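Tryptophan-C2-methyltransferase containing B12-binding domain (Kitasatospora setae, PDB 6WTF) probably methylates C2 of tryptophan's indole ring, as a cobalamin-binding radical S-adenosylmethionine enzyme that carries a [4Fe-4S] cluster. Local coordinates at residues G124-G129 and E236-G241; D501-I506 and P517-M522. All blocks are in the same frame, centred on the assembly; numbering follows the deposited sequence.

Interaction 1. Residues G124-G129 and E236-G241; sequences GVKGPG and EPDAKG. With SA8 (S-5'-azamethionine-5'-deoxyadenosine), chain E; SF4 (iron/sulfur cluster), chain C.
The carboxylate of Asp-238 is the flat group that meets Lys-126, whose ammonium NZ reaches OD2 at 2.8 Å on its syn side, 21° out of the carboxylate plane. The last methylene, Lys-126 CE, lies close to both oxygens, 3.3 Å from Asp-238 OD1, while OD1 itself accepts a hydrogen bond from the backbone N of Phe-184. With a different partner on each oxygen, the rotation of the buried carboxylate is fixed. Lys-126 spans the gap as an extended chain that bends only at its last torsion (chi4 73°), and the bend swings NZ onto OD2; NZ also donates to Ser-109 O, so the buried charge has two acceptors. Beyond the salt bridge the contact is made with backbone carbonyls. Gly-127 CA sends a CH...O contact to Ala-239 O at 3.3 Å, and the ring of Pro-128 brings CD to 3.3 Å from Lys-240 O, an oxygen that also accepts from Asn-225 ND2. From the same short helix Glu-236 extends toward the cofactors: OE2 accepts a hydrogen bond from the amino N of SA8 at 2.7 Å, and OE1 is held by Ser-272 and by cobalamin. Pro-237 CG rests 3.5 Å from sulfur S3 of the cluster. Lys-240 NZ makes a salt bridge to cobalamin, and Gly-129 N donates to it. Here the loop after strand 123-125 of the B12-binding domain abuts helix 236-240, which follows the CxxxCxxC cluster motif (Cys-227, Cys-231, Cys-234) of the radical SAM core.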
ATOM      1  N   GLY A 124       2.903   5.235 -18.915  1.00 18.66           N
ATOM      2  CA  GLY A 124       2.900   4.749 -17.549  1.00 17.70           C
ATOM      3  C   GLY A 124       4.257   4.960 -16.922  1.00 20.15           C
ATOM      4  O   GLY A 124       5.272   5.082 -17.616  1.00 17.69           O
ATOM      5  N   VAL A 125       4.264   5.016 -15.588  1.00 19.83           N
ATOM      6  CA  VAL A 125       5.484   5.160 -14.801  1.00 18.68           C
ATOM      7  C   VAL A 125       5.513   4.056 -13.753  1.00 18.00           C
ATOM      8  O   VAL A 125       4.476   3.707 -13.180  1.00 17.86           O
ATOM      9  CB  VAL A 125       5.580   6.548 -14.128  1.00 18.35           C
ATOM     10  CG1 VAL A 125       6.843   6.655 -13.286  1.00 18.63           C
ATOM     11  CG2 VAL A 125       5.552   7.650 -15.170  1.00 19.79           C
ATOM     12  N   LYS A 126       6.701   3.493 -13.524  1.00 17.72           N
ATOM     13  CA  LYS A 126       6.942   2.487 -12.492  1.00 17.75           C
ATOM     14  C   LYS A 126       7.774   3.116 -11.382  1.00 17.04           C
ATOM     15  O   LYS A 126       8.865   3.635 -11.640  1.00 17.68           O
ATOM     16  CB  LYS A 126       7.664   1.267 -13.063  1.00 19.47           C
ATOM     17  CG  LYS A 126       7.902   0.132 -12.065  1.00 16.25           C
ATOM     18  CD  LYS A 126       8.747  -0.972 -12.709  1.00 18.55           C
ATOM     19  CE  LYS A 126       8.927  -2.187 -11.792  1.00 17.93           C
ATOM     20  NZ  LYS A 126       7.681  -2.990 -11.680  1.00 16.69           N
ATOM     21  N   GLY A 127       7.260   3.074 -10.157  1.00 13.58           N
ATOM     22  CA  GLY A 127       7.942   3.680  -9.042  1.00 17.14           C
ATOM     23  C   GLY A 127       7.526   5.126  -8.863  1.00 17.20           C
ATOM     24  O   GLY A 127       6.501   5.566  -9.392  1.00 14.87           O
ATOM     25  N   PRO A 128       8.312   5.890  -8.104  1.00 17.36           N
ATOM     26  CA  PRO A 128       7.977   7.305  -7.884  1.00 18.86           C
ATOM     27  C   PRO A 128       7.927   8.056  -9.204  1.00 18.22           C
ATOM     28  O   PRO A 128       8.746   7.836 -10.098  1.00 18.85           O
ATOM     29  CB  PRO A 128       9.109   7.820  -6.988  1.00 18.91           C
ATOM     30  CG  PRO A 128       9.879   6.614  -6.526  1.00 20.83           C
ATOM     31  CD  PRO A 128       9.368   5.390  -7.205  1.00 18.72           C
ATOM     32  N   GLY A 129       6.941   8.936  -9.330  1.00 17.47           N
ATOM     33  CA  GLY A 129       6.687   9.559 -10.613  1.00 18.17           C
ATOM     34  C   GLY A 129       6.890  11.055 -10.710  1.00 21.33           C
ATOM     35  O   GLY A 129       6.685  11.627 -11.784  1.00 23.44           O
ATOM     36  N   GLU A 236       6.841  -4.379  -2.668  1.00 15.46           N
ATOM     37  CA  GLU A 236       7.363  -3.023  -2.501  1.00 19.44           C
ATOM     38  C   GLU A 236       8.810  -2.846  -2.961  1.00 18.02           C
ATOM     39  O   GLU A 236       9.117  -1.808  -3.563  1.00 18.76           O
ATOM     40  CB  GLU A 236       7.222  -2.556  -1.045  1.00 15.80           C
ATOM     41  CG  GLU A 236       5.789  -2.548  -0.553  1.00 14.90           C
ATOM     42  CD  GLU A 236       5.611  -1.803   0.755  1.00 19.84           C
ATOM     43  OE1 GLU A 236       6.384  -0.861   1.034  1.00 20.41           O
ATOM     44  OE2 GLU A 236       4.695  -2.164   1.518  1.00 20.66           O
ATOM     45  N   PRO A 237       9.734  -3.779  -2.692  1.00 16.81           N
ATOM     46  CA  PRO A 237      11.108  -3.574  -3.191  1.00 18.71           C
ATOM     47  C   PRO A 237      11.165  -3.300  -4.682  1.00 19.66           C
ATOM     48  O   PRO A 237      11.904  -2.412  -5.122  1.00 20.99           O
ATOM     49  CB  PRO A 237      11.815  -4.885  -2.825  1.00 16.66           C
ATOM     50  CG  PRO A 237      11.082  -5.384  -1.666  1.00 17.64           C
ATOM     51  CD  PRO A 237       9.647  -4.988  -1.850  1.00 19.66           C
ATOM     52  N   ASP A 238      10.372  -4.012  -5.475  1.00 17.58           N
ATOM     53  CA  ASP A 238      10.355  -3.736  -6.904  1.00 19.41           C
ATOM     54  C   ASP A 238       9.534  -2.489  -7.220  1.00 19.23           C
ATOM     55  O   ASP A 238      10.026  -1.547  -7.850  1.00 18.72           O
ATOM     56  CB  ASP A 238       9.811  -4.944  -7.663  1.00 17.16           C
ATOM     57  CG  ASP A 238       9.479  -4.618  -9.097  1.00 18.02           C
ATOM     58  OD1 ASP A 238      10.430  -4.448  -9.891  1.00 17.08           O
ATOM     59  OD2 ASP A 238       8.274  -4.536  -9.425  1.00 16.94           O
ATOM     60  N   ALA A 239       8.277  -2.466  -6.775  1.00 17.18           N
ATOM     61  CA  ALA A 239       7.353  -1.426  -7.203  1.00 15.31           C
ATOM     62  C   ALA A 239       7.732  -0.056  -6.651  1.00 19.21           C
ATOM     63  O   ALA A 239       7.412   0.964  -7.268  1.00 17.41           O
ATOM     64  CB  ALA A 239       5.932  -1.803  -6.797  1.00 15.51           C
ATOM     65  N   LYS A 240       8.398  -0.003  -5.499  1.00 19.13           N
ATOM     66  CA  LYS A 240       8.836   1.270  -4.941  1.00 19.62           C
ATOM     67  C   LYS A 240      10.290   1.587  -5.262  1.00 20.36           C
ATOM     68  O   LYS A 240      10.614   2.736  -5.585  1.00 19.57           O
ATOM     69  CB  LYS A 240       8.635   1.289  -3.419  1.00 19.12           C
ATOM     70  CG  LYS A 240       7.201   1.058  -2.983  1.00 18.39           C
ATOM     71  CD  LYS A 240       6.293   2.197  -3.428  1.00 18.22           C
ATOM     72  CE  LYS A 240       6.511   3.451  -2.594  1.00 17.78           C
ATOM     73  NZ  LYS A 240       5.347   4.379  -2.698  1.00 14.96           N
ATOM     74  N   GLY A 241      11.173   0.607  -5.162  1.00 17.82           N
ATOM     75  CA  GLY A 241      12.602   0.822  -5.316  1.00 19.09           C
ATOM     76  C   GLY A 241      13.319   0.012  -4.254  1.00 19.65           C
ATOM     77  O   GLY A 241      12.808  -0.211  -3.155  1.00 20.70           O
TER
HETATM   78  N   SA8 E 803       5.020  -2.005   4.197  1.00 20.39           N
HETATM   79  CA  SA8 E 803       4.334  -3.276   4.489  1.00 20.84           C
HETATM   80  C   SA8 E 803       2.972  -3.307   3.809  1.00 18.85           C
HETATM   81  O   SA8 E 803       2.639  -4.498   3.422  1.00 14.44           O
HETATM   82  OXT SA8 E 803       2.281  -2.312   3.650  1.00 21.96           O
HETATM   83  CB  SA8 E 803       4.178  -3.518   6.025  1.00 20.89           C
HETATM   84  CG  SA8 E 803       4.113  -4.999   6.371  1.00 17.77           C
HETATM   85  ND  SA8 E 803       2.822  -5.620   6.065  1.00 20.36           N
HETATM   86  CE  SA8 E 803       1.743  -4.966   6.814  1.00 22.18           C
HETATM   87  C5' SA8 E 803       2.865  -7.070   6.234  1.00 19.94           C
HETATM   88  C4' SA8 E 803       1.526  -7.740   5.990  1.00 19.08           C
HETATM   89  O4' SA8 E 803       1.021  -7.367   4.691  1.00 19.82           O
HETATM   90  C3' SA8 E 803       1.621  -9.257   5.919  1.00 19.83           C
HETATM   91  O3' SA8 E 803       1.629  -9.835   7.219  1.00 17.14           O
HETATM   92  C2' SA8 E 803       0.353  -9.614   5.137  1.00 19.88           C
HETATM   93  O2' SA8 E 803      -0.779  -9.690   5.997  1.00 21.27           O
HETATM   94  C1' SA8 E 803       0.217  -8.418   4.177  1.00 18.29           C
HETATM   95  N9  SA8 E 803       0.636  -8.695   2.806  1.00 19.48           N
HETATM   96  C8  SA8 E 803       1.641  -8.085   2.103  1.00 15.80           C
HETATM   97  N7  SA8 E 803       1.808  -8.557   0.890  1.00 16.69           N
HETATM   98  C5  SA8 E 803       0.843  -9.549   0.787  1.00 18.01           C
HETATM   99  C6  SA8 E 803       0.489 -10.428  -0.257  1.00 20.12           C
HETATM  100  N6  SA8 E 803       1.128 -10.488  -1.432  1.00 18.86           N
HETATM  101  N1  SA8 E 803      -0.546 -11.270  -0.043  1.00 20.12           N
HETATM  102  C2  SA8 E 803      -1.167 -11.240   1.140  1.00 19.01           C
HETATM  103  N3  SA8 E 803      -0.912 -10.469   2.200  1.00 19.01           N
HETATM  104  C4  SA8 E 803       0.109  -9.639   1.959  1.00 18.48           C
HETATM  105 FE1  SF4 C 801       9.929  -6.943   3.793  1.00 18.47          FE
HETATM  106 FE2  SF4 C 801      10.390  -4.399   2.881  1.00 18.93          FE
HETATM  107 FE3  SF4 C 801       8.496  -4.845   4.800  1.00 23.19          FE
HETATM  108 FE4  SF4 C 801       8.061  -5.674   2.236  1.00 18.92          FE
HETATM  109  S1  SF4 C 801       8.291  -3.526   2.948  1.00 22.50           S
HETATM  110  S2  SF4 C 801       7.674  -6.861   4.152  1.00 18.47           S
HETATM  111  S3  SF4 C 801      10.165  -6.277   1.617  1.00 19.11           S
HETATM  112  S4  SF4 C 801      10.743  -5.197   4.992  1.00 16.03           S

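Interaction 2. Residues D501-I506 and P517-M522; sequences DLWALI and PTVEGM
Trp-503 leaves its helix with CB directed at segment 517-522, and almost every part of its indole then finds a partner there. The first ring atoms, CG and CD1, lie under a methyl of Val-519: CG1 comes to 3.7 Å from CD1 and stands over the five-membered ring only 10° off its normal, a CH-pi contact. Val-519 presents this methyl with CG1 anti to its own carbonyl carbon (chi1 -69°). Next along the rim, NE1 points its N-H at Pro-517 O, which sits at the ring edge near its plane; the modelled separation of Trp-503 NE1 and Pro-517 O, 2.3 Å, is too short to be taken literally, so the detailed geometry of this bond is doubtful. CZ2 of Trp-503 passes 4.0 Å from Thr-518 CA. At the far end of the six-membered ring, CH2 and CZ3 meet the sulfur of Met-522, whose SD lies 3.8 Å from CH2 in an oblique Met-aromatic contact. The preceding residue of the helix, Leu-502, packs its CD2 3.7 Å from Pro-517 CD, the two side chains crossing at about a right angle. His-525 meets the indole edge-to-face from outside the two segments. One polar link, of doubtful length, thus probably contributes to the ring's orientation along with the packing around it; the Val-519 and Met-522 contacts are largely dispersive, and Leu-502 on the Pro-517 ring adds to them.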
ATOM      1  N   ASP A 501     -10.368 -24.349  11.685  1.00 32.69           N
ATOM      2  CA  ASP A 501      -9.371 -24.798  12.649  1.00 31.91           C
ATOM      3  C   ASP A 501      -8.630 -23.620  13.264  1.00 30.44           C
ATOM      4  O   ASP A 501      -8.279 -23.661  14.450  1.00 28.78           O
ATOM      5  CB  ASP A 501      -8.394 -25.765  11.983  1.00 35.35           C
ATOM      6  CG  ASP A 501      -9.022 -27.120  11.697  1.00 39.54           C
ATOM      7  OD1 ASP A 501      -9.643 -27.701  12.614  1.00 41.44           O
ATOM      8  OD2 ASP A 501      -8.909 -27.595  10.550  1.00 39.93           O
ATOM      9  N   LEU A 502      -8.398 -22.560  12.485  1.00 27.54           N
ATOM     10  CA  LEU A 502      -7.727 -21.386  13.031  1.00 29.10           C
ATOM     11  C   LEU A 502      -8.595 -20.698  14.076  1.00 27.38           C
ATOM     12  O   LEU A 502      -8.094 -20.270  15.121  1.00 27.39           O
ATOM     13  CB  LEU A 502      -7.363 -20.415  11.911  1.00 26.92           C
ATOM     14  CG  LEU A 502      -6.762 -19.087  12.382  1.00 28.31           C
ATOM     15  CD1 LEU A 502      -5.516 -19.326  13.226  1.00 24.28           C
ATOM     16  CD2 LEU A 502      -6.463 -18.170  11.207  1.00 25.61           C
ATOM     17  N   TRP A 503      -9.900 -20.582  13.812  1.00 28.22           N
ATOM     18  CA  TRP A 503     -10.799 -19.968  14.782  1.00 30.76           C
ATOM     19  C   TRP A 503     -10.822 -20.749  16.088  1.00 30.28           C
ATOM     20  O   TRP A 503     -10.881 -20.160  17.173  1.00 31.51           O
ATOM     21  CB  TRP A 503     -12.206 -19.861  14.201  1.00 30.38           C
ATOM     22  CG  TRP A 503     -12.454 -18.599  13.460  1.00 31.71           C
ATOM     23  CD1 TRP A 503     -11.980 -18.261  12.223  1.00 34.66           C
ATOM     24  CD2 TRP A 503     -13.253 -17.496  13.902  1.00 32.87           C
ATOM     25  NE1 TRP A 503     -12.434 -17.009  11.871  1.00 35.14           N
ATOM     26  CE2 TRP A 503     -13.217 -16.520  12.884  1.00 32.23           C
ATOM     27  CE3 TRP A 503     -13.992 -17.238  15.059  1.00 35.41           C
ATOM     28  CZ2 TRP A 503     -13.893 -15.307  12.991  1.00 33.01           C
ATOM     29  CZ3 TRP A 503     -14.667 -16.031  15.161  1.00 33.10           C
ATOM     30  CH2 TRP A 503     -14.611 -15.081  14.135  1.00 32.93           C
ATOM     31  N   ALA A 504     -10.771 -22.079  16.004  1.00 31.59           N
ATOM     32  CA  ALA A 504     -10.802 -22.906  17.204  1.00 27.99           C
ATOM     33  C   ALA A 504      -9.597 -22.661  18.101  1.00 28.61           C
ATOM     34  O   ALA A 504      -9.667 -22.929  19.306  1.00 32.92           O
ATOM     35  CB  ALA A 504     -10.882 -24.381  16.814  1.00 28.07           C
ATOM     36  N   LEU A 505      -8.492 -22.167  17.541  1.00 27.42           N
ATOM     37  CA  LEU A 505      -7.301 -21.909  18.340  1.00 26.29           C
ATOM     38  C   LEU A 505      -7.470 -20.702  19.256  1.00 28.67           C
ATOM     39  O   LEU A 505      -6.782 -20.606  20.278  1.00 27.85           O
ATOM     40  CB  LEU A 505      -6.092 -21.713  17.426  1.00 23.89           C
ATOM     41  CG  LEU A 505      -5.786 -22.837  16.436  1.00 27.36           C
ATOM     42  CD1 LEU A 505      -4.467 -22.571  15.727  1.00 25.05           C
ATOM     43  CD2 LEU A 505      -5.759 -24.195  17.130  1.00 27.19           C
ATOM     44  N   ILE A 506      -8.342 -19.763  18.900  1.00 28.11           N
ATOM     45  CA  ILE A 506      -8.497 -18.531  19.662  1.00 29.62           C
ATOM     46  C   ILE A 506      -9.496 -18.759  20.789  1.00 30.65           C
ATOM     47  O   ILE A 506     -10.639 -19.169  20.553  1.00 30.65           O
ATOM     48  CB  ILE A 506      -8.949 -17.374  18.758  1.00 29.19           C
ATOM     49  CG1 ILE A 506      -8.027 -17.250  17.544  1.00 25.39           C
ATOM     50  CG2 ILE A 506      -8.966 -16.069  19.549  1.00 25.74           C
ATOM     51  CD1 ILE A 506      -6.566 -17.071  17.888  1.00 23.62           C
ATOM     52  N   PRO A 517      -9.535 -14.604   9.511  1.00 24.46           N
ATOM     53  CA  PRO A 517     -10.408 -14.879   8.366  1.00 26.44           C
ATOM     54  C   PRO A 517     -11.748 -15.379   8.888  1.00 28.19           C
ATOM     55  O   PRO A 517     -11.812 -16.252   9.757  1.00 29.83           O
ATOM     56  CB  PRO A 517      -9.647 -15.954   7.581  1.00 25.24           C
ATOM     57  CG  PRO A 517      -8.678 -16.539   8.553  1.00 25.88           C
ATOM     58  CD  PRO A 517      -8.321 -15.435   9.496  1.00 25.44           C
ATOM     59  N   THR A 518     -12.821 -14.779   8.393  1.00 26.78           N
ATOM     60  CA  THR A 518     -14.128 -14.906   9.022  1.00 31.32           C
ATOM     61  C   THR A 518     -14.835 -16.167   8.541  1.00 36.21           C
ATOM     62  O   THR A 518     -14.865 -16.455   7.339  1.00 35.02           O
ATOM     63  CB  THR A 518     -14.975 -13.665   8.736  1.00 33.81           C
ATOM     64  OG1 THR A 518     -14.332 -12.507   9.287  1.00 31.76           O
ATOM     65  CG2 THR A 518     -16.352 -13.801   9.351  1.00 34.44           C
ATOM     66  N   VAL A 519     -15.408 -16.914   9.485  1.00 36.98           N
ATOM     67  CA  VAL A 519     -16.179 -18.113   9.177  1.00 37.68           C
ATOM     68  C   VAL A 519     -17.458 -17.734   8.441  1.00 41.67           C
ATOM     69  O   VAL A 519     -17.711 -16.553   8.170  1.00 43.34           O
ATOM     70  CB  VAL A 519     -16.494 -18.897  10.460  1.00 38.98           C
ATOM     71  CG1 VAL A 519     -15.228 -19.495  11.029  1.00 37.87           C
ATOM     72  CG2 VAL A 519     -17.126 -17.973  11.474  1.00 38.58           C
ATOM     73  N   GLU A 520     -18.287 -18.728   8.137  1.00 39.35           N
ATOM     74  CA  GLU A 520     -19.395 -18.519   7.212  1.00 37.27           C
ATOM     75  C   GLU A 520     -20.489 -17.690   7.869  1.00 37.37           C
ATOM     76  O   GLU A 520     -21.068 -18.098   8.881  1.00 37.07           O
ATOM     77  CB  GLU A 520     -19.958 -19.858   6.737  1.00 38.71           C
ATOM     78  CG  GLU A 520     -18.982 -20.712   5.944  1.00 38.67           C
ATOM     79  CD  GLU A 520     -18.001 -21.442   6.837  1.00 39.50           C
ATOM     80  OE1 GLU A 520     -18.414 -21.898   7.924  1.00 38.92           O
ATOM     81  OE2 GLU A 520     -16.817 -21.547   6.457  1.00 45.92           O
ATOM     82  N   GLY A 521     -20.781 -16.529   7.290  1.00 35.93           N
ATOM     83  CA  GLY A 521     -21.916 -15.746   7.718  1.00 33.80           C
ATOM     84  C   GLY A 521     -21.658 -14.774   8.842  1.00 33.39           C
ATOM     85  O   GLY A 521     -22.502 -13.905   9.086  1.00 34.67           O
ATOM     86  N   MET A 522     -20.523 -14.872   9.529  1.00 35.31           N
ATOM     87  CA  MET A 522     -20.245 -13.972  10.639  1.00 35.70           C
ATOM     88  C   MET A 522     -19.902 -12.566  10.124  1.00 35.98           C
ATOM     89  O   MET A 522     -19.606 -12.360   8.943  1.00 36.02           O
ATOM     90  CB  MET A 522     -19.125 -14.541  11.509  1.00 37.09           C
ATOM     91  CG  MET A 522     -19.602 -15.492  12.608  1.00 38.68           C
ATOM     92  SD  MET A 522     -18.356 -15.682  13.903  1.00 55.70           S
ATOM     93  CE  MET A 522     -18.701 -14.234  14.904  1.00 37.16           C
TER

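In the fold
The two contacts illustrate how one chain uses different chemistry at its middle and its margin. Interaction 1 comes first along the chain and closes before interaction 2 opens; their centres are 36 Å apart, their nearest atoms about 20 Å, and they lie on opposite sides of the chain's centre. Interaction 1 is wholly buried and joins two domains, from the loop that follows strand 123-125, an inner strand of the seven-stranded sheet, to helix 236-240. Interaction 2 is local and partly buried, linking helix 497-505 to the loop after strand 514-515, which pairs with strand 404-412 of the other large sheet. Interaction 1 touches the cofactor site directly; interaction 2 lies a step away, on a loop continuing to cobalamin-binding Asn-528 and Tyr-529.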